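Local coordinates for protein carboxylesterase SOBER1 (Arabidopsis thaliana, PDB 6AVX) that hydrolyses carboxylic esters, preferring short acyl chains, shows phospholipase A2 activity, and restrains the plant hypersensitive response triggered by the bacterial effector AvrBsT, at residues Asn98-Phe103 / Pro122-Gly127; Phe7-His12 / Lys83-Ile88; Pro66-Ser71 / Met164-Ala169. The protein carries 1 engineered substitution. All blocks are in the same frame, centred on the assembly; numbering follows the deposited sequence.

Overall arrangement
Contacts 1 and 2 adjoin on the parallel sheet of an alpha/beta hydrolase, their centres 12 Å apart. Strands 7-11 and 102-107 are neighbours, and Phe-103 makes probable backbone hydrogen bonds to Phe-7 and Leu-9. Contact 2 packs helix 75-94 on that sheet; contact 1 joins the starts of the next two strands. Contact 3 lies on the opposite side of the chain's centre, its centre 28 Å from that of contact 1 and 24 Å from that of contact 2. It is the one beside the catalytic triad inferred by similarity: the Val-165 side chain is about 3 Å from that of His-194. In contact 2, the Leu-11 side chain is about 9 Å from that of Ser-108.

Contact 1: residues Asn98-Phe103 / Pro122-Gly127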
loop_
_atom_site.group_PDB
_atom_site.type_symbol
_atom_site.label_atom_id
_atom_site.label_comp_id
_atom_site.label_asym_id
_atom_site.label_seq_id
_atom_site.Cartn_x
_atom_site.Cartn_y
_atom_site.Cartn_z
ATOM N N ASN A 98 -14.573 13.412 -0.494
ATOM C CA ASN A 98 -13.697 14.110 0.450
ATOM C C ASN A 98 -12.368 13.366 0.532
ATOM O O ASN A 98 -12.362 12.141 0.715
ATOM C CB ASN A 98 -14.381 14.129 1.818
ATOM C CG ASN A 98 -13.493 14.650 2.942
ATOM O OD1 ASN A 98 -12.375 15.121 2.726
ATOM N ND2 ASN A 98 -14.002 14.559 4.166
ATOM N N PRO A 99 -11.230 14.053 0.402
ATOM C CA PRO A 99 -9.943 13.332 0.464
ATOM C C PRO A 99 -9.783 12.484 1.712
ATOM O O PRO A 99 -9.184 11.405 1.638
ATOM C CB PRO A 99 -8.909 14.460 0.392
ATOM C CG PRO A 99 -9.628 15.589 -0.282
ATOM C CD PRO A 99 -11.055 15.487 0.086
ATOM N N GLU A 100 -10.296 12.929 2.849
ATOM C CA GLU A 100 -10.183 12.168 4.081
ATOM C C GLU A 100 -11.070 10.927 4.103
ATOM O O GLU A 100 -10.991 10.147 5.052
ATOM C CB GLU A 100 -10.508 13.079 5.264
ATOM C CG GLU A 100 -9.526 14.215 5.454
ATOM C CD GLU A 100 -8.446 13.874 6.456
ATOM O OE1 GLU A 100 -7.736 12.867 6.246
ATOM O OE2 GLU A 100 -8.317 14.600 7.466
ATOM N N ASN A 101 -11.909 10.730 3.094
ATOM C CA ASN A 101 -12.689 9.507 2.947
ATOM C C ASN A 101 -12.074 8.552 1.933
ATOM O O ASN A 101 -12.728 7.565 1.550
ATOM C CB ASN A 101 -14.139 9.841 2.583
ATOM C CG ASN A 101 -14.932 10.379 3.764
ATOM O OD1 ASN A 101 -14.378 10.928 4.712
ATOM N ND2 ASN A 101 -16.242 10.195 3.715
ATOM N N VAL A 102 -10.842 8.815 1.503
ATOM C CA VAL A 102 -10.115 7.975 0.558
ATOM C C VAL A 102 -9.131 7.136 1.344
ATOM O O VAL A 102 -8.320 7.674 2.110
ATOM C CB VAL A 102 -9.358 8.837 -0.465
ATOM C CG1 VAL A 102 -8.435 7.983 -1.325
ATOM C CG2 VAL A 102 -10.344 9.627 -1.327
ATOM N N PHE A 103 -9.162 5.829 1.131
ATOM C CA PHE A 103 -8.225 4.897 1.743
ATOM C C PHE A 103 -7.521 4.123 0.644
ATOM O O PHE A 103 -8.180 3.649 -0.292
ATOM C CB PHE A 103 -8.963 3.944 2.685
ATOM C CG PHE A 103 -9.563 4.653 3.845
ATOM C CD1 PHE A 103 -10.789 5.284 3.730
ATOM C CD2 PHE A 103 -8.871 4.751 5.030
ATOM C CE1 PHE A 103 -11.315 5.999 4.806
ATOM C CE2 PHE A 103 -9.404 5.452 6.097
ATOM C CZ PHE A 103 -10.611 6.066 5.976
ATOM N N PRO A 122 -0.679 15.273 -2.681
ATOM C CA PRO A 122 -0.670 16.642 -2.129
ATOM C C PRO A 122 -1.638 16.886 -0.998
ATOM O O PRO A 122 -1.520 17.925 -0.334
ATOM C CB PRO A 122 -1.012 17.518 -3.338
ATOM C CG PRO A 122 -0.612 16.716 -4.526
ATOM C CD PRO A 122 -0.882 15.280 -4.139
ATOM N N LYS A 123 -2.601 15.996 -0.766
ATOM C CA LYS A 123 -3.638 16.174 0.239
ATOM C C LYS A 123 -3.619 15.042 1.259
ATOM O O LYS A 123 -3.172 13.929 0.967
ATOM C CB LYS A 123 -5.007 16.232 -0.431
ATOM C CG LYS A 123 -5.085 17.423 -1.394
ATOM C CD LYS A 123 -6.383 17.490 -2.137
ATOM C CE LYS A 123 -6.376 18.662 -3.117
ATOM N NZ LYS A 123 -7.568 18.639 -3.983
ATOM N N THR A 124 -4.089 15.344 2.463
ATOM C CA THR A 124 -4.298 14.322 3.483
ATOM C C THR A 124 -5.417 13.397 3.044
ATOM O O THR A 124 -6.496 13.850 2.653
ATOM C CB THR A 124 -4.686 14.953 4.822
ATOM O OG1 THR A 124 -3.752 15.996 5.151
ATOM C CG2 THR A 124 -4.718 13.904 5.927
ATOM N N LEU A 125 -5.177 12.110 3.134
ATOM C CA LEU A 125 -6.173 11.098 2.806
ATOM C C LEU A 125 -6.657 10.444 4.091
ATOM O O LEU A 125 -6.163 10.713 5.190
ATOM C CB LEU A 125 -5.592 10.083 1.820
ATOM C CG LEU A 125 -5.070 10.693 0.521
ATOM C CD1 LEU A 125 -4.370 9.631 -0.316
ATOM C CD2 LEU A 125 -6.170 11.386 -0.252
ATOM N N GLY A 126 -7.643 9.560 3.940
ATOM C CA GLY A 126 -8.163 8.829 5.079
ATOM C C GLY A 126 -7.115 7.917 5.689
ATOM O O GLY A 126 -6.974 7.827 6.908
ATOM N N GLY A 127 -6.348 7.241 4.856
ATOM C CA GLY A 127 -5.319 6.376 5.375
ATOM C C GLY A 127 -4.661 5.553 4.293
ATOM O O GLY A 127 -5.202 5.390 3.194
#
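Gly-126 lies against the Phe-103 ring and close to the carbonyls of Glu-100 and Val-102. Its CA lies over one face of the ring, 4.0 Å from the Phe-103 centroid and 21° off the normal, which is CH-pi geometry with an offset toward the rim. The Gly-126 N-H is shared by two weak hydrogen bonds: Val-102 O is 2.7 Å from Gly-126 N but at a bent angle of 128°, and Pro-99 O is farther off. Alongside, Leu-125 CA directs a C-H at Pro-99 O (3.2 Å), and Leu-125 CD2 packs on Val-102 CB at 4.1 Å. Pro-99 belongs to this tight part through its CB, which packs on Thr-124 O at 3.4 Å.

Only the outer edge of the proline ring is loose and faces solvent. There Pro-99 CG and Lys-123 CD just graze each other at 4.2 Å, the lysine chain running extended into solvent. Glu-100 forms a separate, close polar knot. It bends at chi2 (-95°), bringing OE1 to 2.9 Å from Leu-125 O. Both are acceptors, and Arg-211 from helix 198-212 reconciles them: its NH2 forms a salt bridge with Glu-100 and a hydrogen bond with Leu-125 O. Its NE donates to Gly-126 O.

Beyond the turn the backbones fall into strand register, Phe-103 bridged in parallel to Gly-127 with CA atoms 4.9 Å apart. Helix 109-120 links these adjacent parallel strands, so the contact ties together the beginnings of both strands of a beta-alpha-beta crossover in the alpha/beta-hydrolase sheet.

Contact 2: residues Phe7-His12 / Lys83-Ile88; sequences FILWLH and KNVHAI
The Phe-7 ring is the flat group that meets the helix: Ile-88 CG2 approaches its outermost atom, CZ, obliquely at 4.1 Å, and the two side chains cross at about a right angle. Val-102 of the neighbouring strand, together with Ser-37 and Leu-39 of strand 37-39, also touches the Phe-7 side chain. On the helix, the imidazole of His-86 takes no part across the contact; it meets Tyr-121 edge-to-face, and its NE2 is hydrogen-bonded to Ser-117 O.

The rest of the contact is carried by branched aliphatic side chains in two steps along the strand. Leu-9 is the central one, and its two methyls divide the work. CD1 reaches Ile-88 CG2 at 4.2 Å, so that this one isoleucine methyl serves both Phe-7 and Leu-9, while CD2 lies closer to Val-85 CG1, at 3.8 Å. CG of Leu-9 stands opposite the backbone N (chi1 -180°), which carries both methyls out from the sheet to the helix. At the next position facing the helix Leu-11 meets Val-85 tip to tip, with CD1 of the leucine 4.1 Å from CG2 of the valine. Val-85 thus spends one methyl on each leucine.

The alternation Phe-7, Leu-9, Leu-11 is that of a strand presenting one face, and Val-85 and Ile-88 are about one helical turn apart. The local axes are 11.1 Å apart and run nearly antiparallel, at 159°. Leu-113 of helix 109-120 packs beside the Leu-11 end, touching both Leu-11 and Val-85. Every cross-contact is carbon against carbon, with 198 Å² buried in total, so what joins helix 75-94 to the sheet here is dispersion and the exclusion of water, without directional polar bonds.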
loop_
_atom_site.group_PDB
_atom_site.type_symbol
_atom_site.label_atom_id
_atom_site.label_comp_id
_atom_site.label_asym_id
_atom_site.label_seq_id
_atom_site.Cartn_x
_atom_site.Cartn_y
_atom_site.Cartn_z
ATOM N N PHE A 7 -14.155 5.833 -0.344
ATOM C CA PHE A 7 -13.526 5.234 -1.510
ATOM C C PHE A 7 -12.318 4.450 -1.029
ATOM O O PHE A 7 -11.472 4.995 -0.307
ATOM C CB PHE A 7 -13.061 6.337 -2.460
ATOM C CG PHE A 7 -12.335 5.831 -3.667
ATOM C CD1 PHE A 7 -13.017 5.199 -4.680
ATOM C CD2 PHE A 7 -10.969 5.999 -3.794
ATOM C CE1 PHE A 7 -12.352 4.726 -5.794
ATOM C CE2 PHE A 7 -10.300 5.534 -4.912
ATOM C CZ PHE A 7 -10.989 4.895 -5.907
ATOM N N ILE A 8 -12.230 3.186 -1.420
ATOM C CA ILE A 8 -11.136 2.302 -1.020
ATOM C C ILE A 8 -10.497 1.759 -2.287
ATOM O O ILE A 8 -11.140 1.024 -3.054
ATOM C CB ILE A 8 -11.610 1.155 -0.114
ATOM C CG1 ILE A 8 -12.392 1.718 1.081
ATOM C CG2 ILE A 8 -10.421 0.337 0.338
ATOM C CD1 ILE A 8 -12.999 0.667 1.994
ATOM N N LEU A 9 -9.237 2.120 -2.504
ATOM C CA LEU A 9 -8.443 1.643 -3.620
ATOM C C LEU A 9 -7.561 0.518 -3.102
ATOM O O LEU A 9 -6.816 0.716 -2.138
ATOM C CB LEU A 9 -7.573 2.794 -4.127
ATOM C CG LEU A 9 -6.668 2.468 -5.307
ATOM C CD1 LEU A 9 -7.500 2.085 -6.505
ATOM C CD2 LEU A 9 -5.741 3.618 -5.626
ATOM N N TRP A 10 -7.640 -0.657 -3.716
ATOM C CA TRP A 10 -6.843 -1.813 -3.327
ATOM C C TRP A 10 -5.868 -2.160 -4.436
ATOM O O TRP A 10 -6.291 -2.370 -5.574
ATOM C CB TRP A 10 -7.722 -3.035 -3.050
ATOM C CG TRP A 10 -6.903 -4.158 -2.476
ATOM C CD1 TRP A 10 -6.097 -5.023 -3.155
ATOM C CD2 TRP A 10 -6.758 -4.479 -1.090
ATOM N NE1 TRP A 10 -5.458 -5.870 -2.271
ATOM C CE2 TRP A 10 -5.855 -5.557 -1.003
ATOM C CE3 TRP A 10 -7.322 -3.982 0.079
ATOM C CZ2 TRP A 10 -5.499 -6.134 0.214
ATOM C CZ3 TRP A 10 -6.958 -4.559 1.293
ATOM C CH2 TRP A 10 -6.069 -5.624 1.341
ATOM N N LEU A 11 -4.584 -2.277 -4.102
ATOM C CA LEU A 11 -3.513 -2.504 -5.065
ATOM C C LEU A 11 -2.933 -3.898 -4.860
ATOM O O LEU A 11 -2.354 -4.189 -3.808
ATOM C CB LEU A 11 -2.431 -1.443 -4.893
ATOM C CG LEU A 11 -2.939 -0.010 -5.045
ATOM C CD1 LEU A 11 -1.874 1.006 -4.735
ATOM C CD2 LEU A 11 -3.541 0.227 -6.435
ATOM N N HIS A 12 -3.083 -4.752 -5.875
ATOM C CA HIS A 12 -2.647 -6.137 -5.819
ATOM C C HIS A 12 -1.120 -6.244 -5.818
ATOM O O HIS A 12 -0.390 -5.294 -6.094
ATOM C CB HIS A 12 -3.241 -6.913 -7.004
ATOM C CG HIS A 12 -2.721 -6.483 -8.346
ATOM N ND1 HIS A 12 -1.464 -6.822 -8.800
ATOM C CD2 HIS A 12 -3.284 -5.739 -9.327
ATOM C CE1 HIS A 12 -1.283 -6.299 -10.008
ATOM N NE2 HIS A 12 -2.372 -5.643 -10.353
ATOM N N LYS A 83 2.276 7.885 -10.374
ATOM C CA LYS A 83 1.552 8.793 -11.255
ATOM C C LYS A 83 0.175 8.241 -11.583
ATOM O O LYS A 83 -0.822 8.973 -11.565
ATOM C CB LYS A 83 2.354 9.019 -12.537
ATOM C CG LYS A 83 1.715 9.981 -13.511
ATOM C CD LYS A 83 2.568 10.056 -14.780
ATOM C CE LYS A 83 1.925 10.912 -15.860
ATOM N NZ LYS A 83 2.725 10.897 -17.122
ATOM N N ASN A 84 0.095 6.952 -11.883
ATOM C CA ASN A 84 -1.196 6.369 -12.211
ATOM C C ASN A 84 -2.116 6.299 -11.001
ATOM O O ASN A 84 -3.310 6.587 -11.116
ATOM C CB ASN A 84 -1.006 4.988 -12.807
ATOM C CG ASN A 84 -2.304 4.273 -12.957
ATOM O OD1 ASN A 84 -2.613 3.349 -12.196
ATOM N ND2 ASN A 84 -3.114 4.728 -13.899
ATOM N N VAL A 85 -1.595 5.891 -9.835
ATOM C CA VAL A 85 -2.428 5.886 -8.631
ATOM C C VAL A 85 -2.956 7.282 -8.353
ATOM O O VAL A 85 -4.137 7.467 -8.048
ATOM C CB VAL A 85 -1.654 5.314 -7.430
ATOM C CG1 VAL A 85 -2.463 5.474 -6.144
ATOM C CG2 VAL A 85 -1.290 3.858 -7.649
ATOM N N HIS A 86 -2.100 8.289 -8.487
ATOM C CA HIS A 86 -2.532 9.658 -8.242
ATOM C C HIS A 86 -3.607 10.097 -9.223
ATOM O O HIS A 86 -4.492 10.867 -8.856
ATOM C CB HIS A 86 -1.345 10.609 -8.292
ATOM C CG HIS A 86 -0.496 10.561 -7.058
ATOM N ND1 HIS A 86 0.502 11.474 -6.813
ATOM C CD2 HIS A 86 -0.521 9.732 -5.990
ATOM C CE1 HIS A 86 1.049 11.215 -5.640
ATOM N NE2 HIS A 86 0.451 10.160 -5.122
ATOM N N ALA A 87 -3.535 9.655 -10.483
ATOM C CA ALA A 87 -4.597 9.984 -11.433
ATOM C C ALA A 87 -5.935 9.439 -10.952
ATOM O O ALA A 87 -6.969 10.115 -11.054
ATOM C CB ALA A 87 -4.242 9.439 -12.820
ATOM N N ILE A 88 -5.935 8.220 -10.408
ATOM C CA ILE A 88 -7.166 7.622 -9.897
ATOM C C ILE A 88 -7.696 8.436 -8.726
ATOM O O ILE A 88 -8.892 8.750 -8.645
ATOM C CB ILE A 88 -6.919 6.159 -9.492
ATOM C CG1 ILE A 88 -6.602 5.301 -10.723
ATOM C CG2 ILE A 88 -8.122 5.596 -8.716
ATOM C CD1 ILE A 88 -6.098 3.903 -10.392
#

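Contact 3: residues Pro66-Ser71 / Met164-Ala169. Engineered in segment 66-71: Leu-67 (natural residue Phe).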
loop_
_atom_site.group_PDB
_atom_site.type_symbol
_atom_site.label_atom_id
_atom_site.label_comp_id
_atom_site.label_asym_id
_atom_site.label_seq_id
_atom_site.Cartn_x
_atom_site.Cartn_y
_atom_site.Cartn_z
ATOM N N PRO A 66 14.665 -12.089 -1.574
ATOM C CA PRO A 66 13.497 -11.478 -0.936
ATOM C C PRO A 66 13.727 -10.009 -0.707
ATOM O O PRO A 66 14.864 -9.534 -0.800
ATOM C CB PRO A 66 13.432 -12.194 0.409
ATOM C CG PRO A 66 14.886 -12.494 0.728
ATOM C CD PRO A 66 15.513 -12.814 -0.608
ATOM N N LEU A 67 12.672 -9.276 -0.413
ATOM C CA LEU A 67 12.841 -7.896 -0.002
ATOM C C LEU A 67 13.333 -7.916 1.435
ATOM O O LEU A 67 12.819 -8.664 2.274
ATOM C CB LEU A 67 11.538 -7.108 -0.123
ATOM C CG LEU A 67 11.149 -6.570 -1.513
ATOM C CD1 LEU A 67 12.113 -5.491 -1.976
ATOM C CD2 LEU A 67 11.059 -7.673 -2.531
ATOM N N LYS A 68 14.370 -7.135 1.693
ATOM C CA LYS A 68 15.039 -7.118 2.976
ATOM C C LYS A 68 15.477 -5.696 3.229
ATOM O O LYS A 68 15.322 -4.810 2.383
ATOM C CB LYS A 68 16.273 -8.028 2.983
ATOM C CG LYS A 68 15.971 -9.409 3.477
ATOM C CD LYS A 68 17.194 -10.318 3.521
ATOM C CE LYS A 68 18.194 -9.896 4.584
ATOM N NZ LYS A 68 19.541 -9.696 3.992
ATOM N N VAL A 69 15.989 -5.472 4.434
ATOM C CA VAL A 69 16.713 -4.240 4.673
ATOM C C VAL A 69 17.951 -4.285 3.794
ATOM O O VAL A 69 18.738 -5.238 3.853
ATOM C CB VAL A 69 17.059 -4.096 6.156
ATOM C CG1 VAL A 69 17.802 -2.784 6.396
ATOM C CG2 VAL A 69 15.796 -4.165 7.018
ATOM N N GLY A 70 18.095 -3.291 2.930
ATOM C CA GLY A 70 19.228 -3.216 2.034
ATOM C C GLY A 70 19.035 -3.892 0.699
ATOM O O GLY A 70 19.994 -3.971 -0.081
ATOM N N SER A 71 17.837 -4.386 0.406
ATOM C CA SER A 71 17.588 -4.979 -0.897
ATOM C C SER A 71 17.478 -3.873 -1.947
ATOM O O SER A 71 16.959 -2.790 -1.657
ATOM C CB SER A 71 16.293 -5.796 -0.866
ATOM O OG SER A 71 16.423 -6.926 -0.018
ATOM N N MET A 164 9.366 -13.833 2.128
ATOM C CA MET A 164 9.387 -13.213 0.817
ATOM C C MET A 164 9.617 -11.720 0.897
ATOM O O MET A 164 10.421 -11.188 0.125
ATOM C CB MET A 164 8.105 -13.525 0.062
ATOM C CG MET A 164 8.038 -14.991 -0.243
ATOM S SD MET A 164 6.487 -15.510 -0.944
ATOM C CE MET A 164 6.466 -14.551 -2.461
ATOM N N VAL A 165 8.955 -11.056 1.822
ATOM C CA VAL A 165 9.250 -9.687 2.212
ATOM C C VAL A 165 9.501 -9.794 3.705
ATOM O O VAL A 165 8.569 -9.961 4.495
ATOM C CB VAL A 165 8.103 -8.726 1.898
ATOM C CG1 VAL A 165 8.454 -7.325 2.393
ATOM C CG2 VAL A 165 7.818 -8.713 0.405
ATOM N N LEU A 166 10.778 -9.809 4.087
ATOM C CA LEU A 166 11.126 -10.123 5.459
ATOM C C LEU A 166 10.476 -9.149 6.422
ATOM O O LEU A 166 10.329 -7.962 6.139
ATOM C CB LEU A 166 12.638 -10.072 5.678
ATOM C CG LEU A 166 13.514 -11.034 4.893
ATOM C CD1 LEU A 166 14.738 -11.308 5.736
ATOM C CD2 LEU A 166 12.854 -12.327 4.546
ATOM N N PHE A 167 10.106 -9.667 7.582
ATOM C CA PHE A 167 9.511 -8.837 8.624
ATOM C C PHE A 167 10.382 -7.617 8.919
ATOM O O PHE A 167 9.865 -6.513 9.145
ATOM C CB PHE A 167 9.302 -9.707 9.867
ATOM C CG PHE A 167 8.577 -9.025 10.999
ATOM C CD1 PHE A 167 7.217 -8.774 10.934
ATOM C CD2 PHE A 167 9.256 -8.676 12.161
ATOM C CE1 PHE A 167 6.549 -8.177 11.982
ATOM C CE2 PHE A 167 8.589 -8.068 13.215
ATOM C CZ PHE A 167 7.234 -7.824 13.124
ATOM N N GLU A 168 11.706 -7.781 8.879
ATOM C CA GLU A 168 12.600 -6.651 9.132
ATOM C C GLU A 168 12.430 -5.535 8.103
ATOM O O GLU A 168 12.666 -4.361 8.418
ATOM C CB GLU A 168 14.061 -7.107 9.157
ATOM C CG GLU A 168 14.556 -7.689 7.836
ATOM C CD GLU A 168 16.073 -7.667 7.717
ATOM O OE1 GLU A 168 16.585 -7.344 6.621
ATOM O OE2 GLU A 168 16.750 -7.959 8.724
ATOM N N ALA A 169 12.052 -5.864 6.869
ATOM C CA ALA A 169 11.779 -4.826 5.885
ATOM C C ALA A 169 10.553 -4.015 6.263
ATOM O O ALA A 169 10.487 -2.816 5.965
ATOM C CB ALA A 169 11.591 -5.434 4.500
#
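Glu-168 OE1 accepts the backbone N-H of Val-69 at 2.9 Å (angle 153°), the donor arriving on the anti side of the carboxylate and somewhat out of its plane. The carboxylate gets there because CG of Glu-168 sits between the backbone N and the carbonyl carbon (chi1 63°) and the chain then extends toward the loop. Lys-68 NZ is 4.6 Å from Glu-168 OE1: the opposite charges are near, but form no salt bridge.

Two backbone bonds straddle Val-165. Leu-67 N gives to Met-164 O at 3.0 Å, and Leu-166 N gives to Leu-67 O, also 3.0 Å away, with the straighter angle of 163°. Together they make a single isolated bridge. Within the loop, Ser-71 OG donates to Pro-66 O on a lone pair in the carbonyl plane, 3.1 Å away, tying the end of the type II turn Lys-68 to Ser-71 back to Pro-66, ahead of it in the chain.

Packing surrounds this polar frame. Leu-67, an engineered residue that is Phe in the natural protein, lays its CB 4.0 Å from Val-165 CG1; its side chain also touches Trp-134. Pro-66 CB sits near Leu-166 CD2, and Val-69 CG2 lies across the glutamate chain, 3.6 Å from Glu-168 CD.

Asp-162, assigned to the charge relay by similarity, accepts the backbone N-H groups of Met-164 and Val-165 through OD1, while the Val-165 side chain touches Ser-108 and His-194. The contact brings the loop between strand 54-57 and helix 75-94 against the active-site loop that follows strand 154-159, just where Leu-166 takes the N-cap position of helix 167-171.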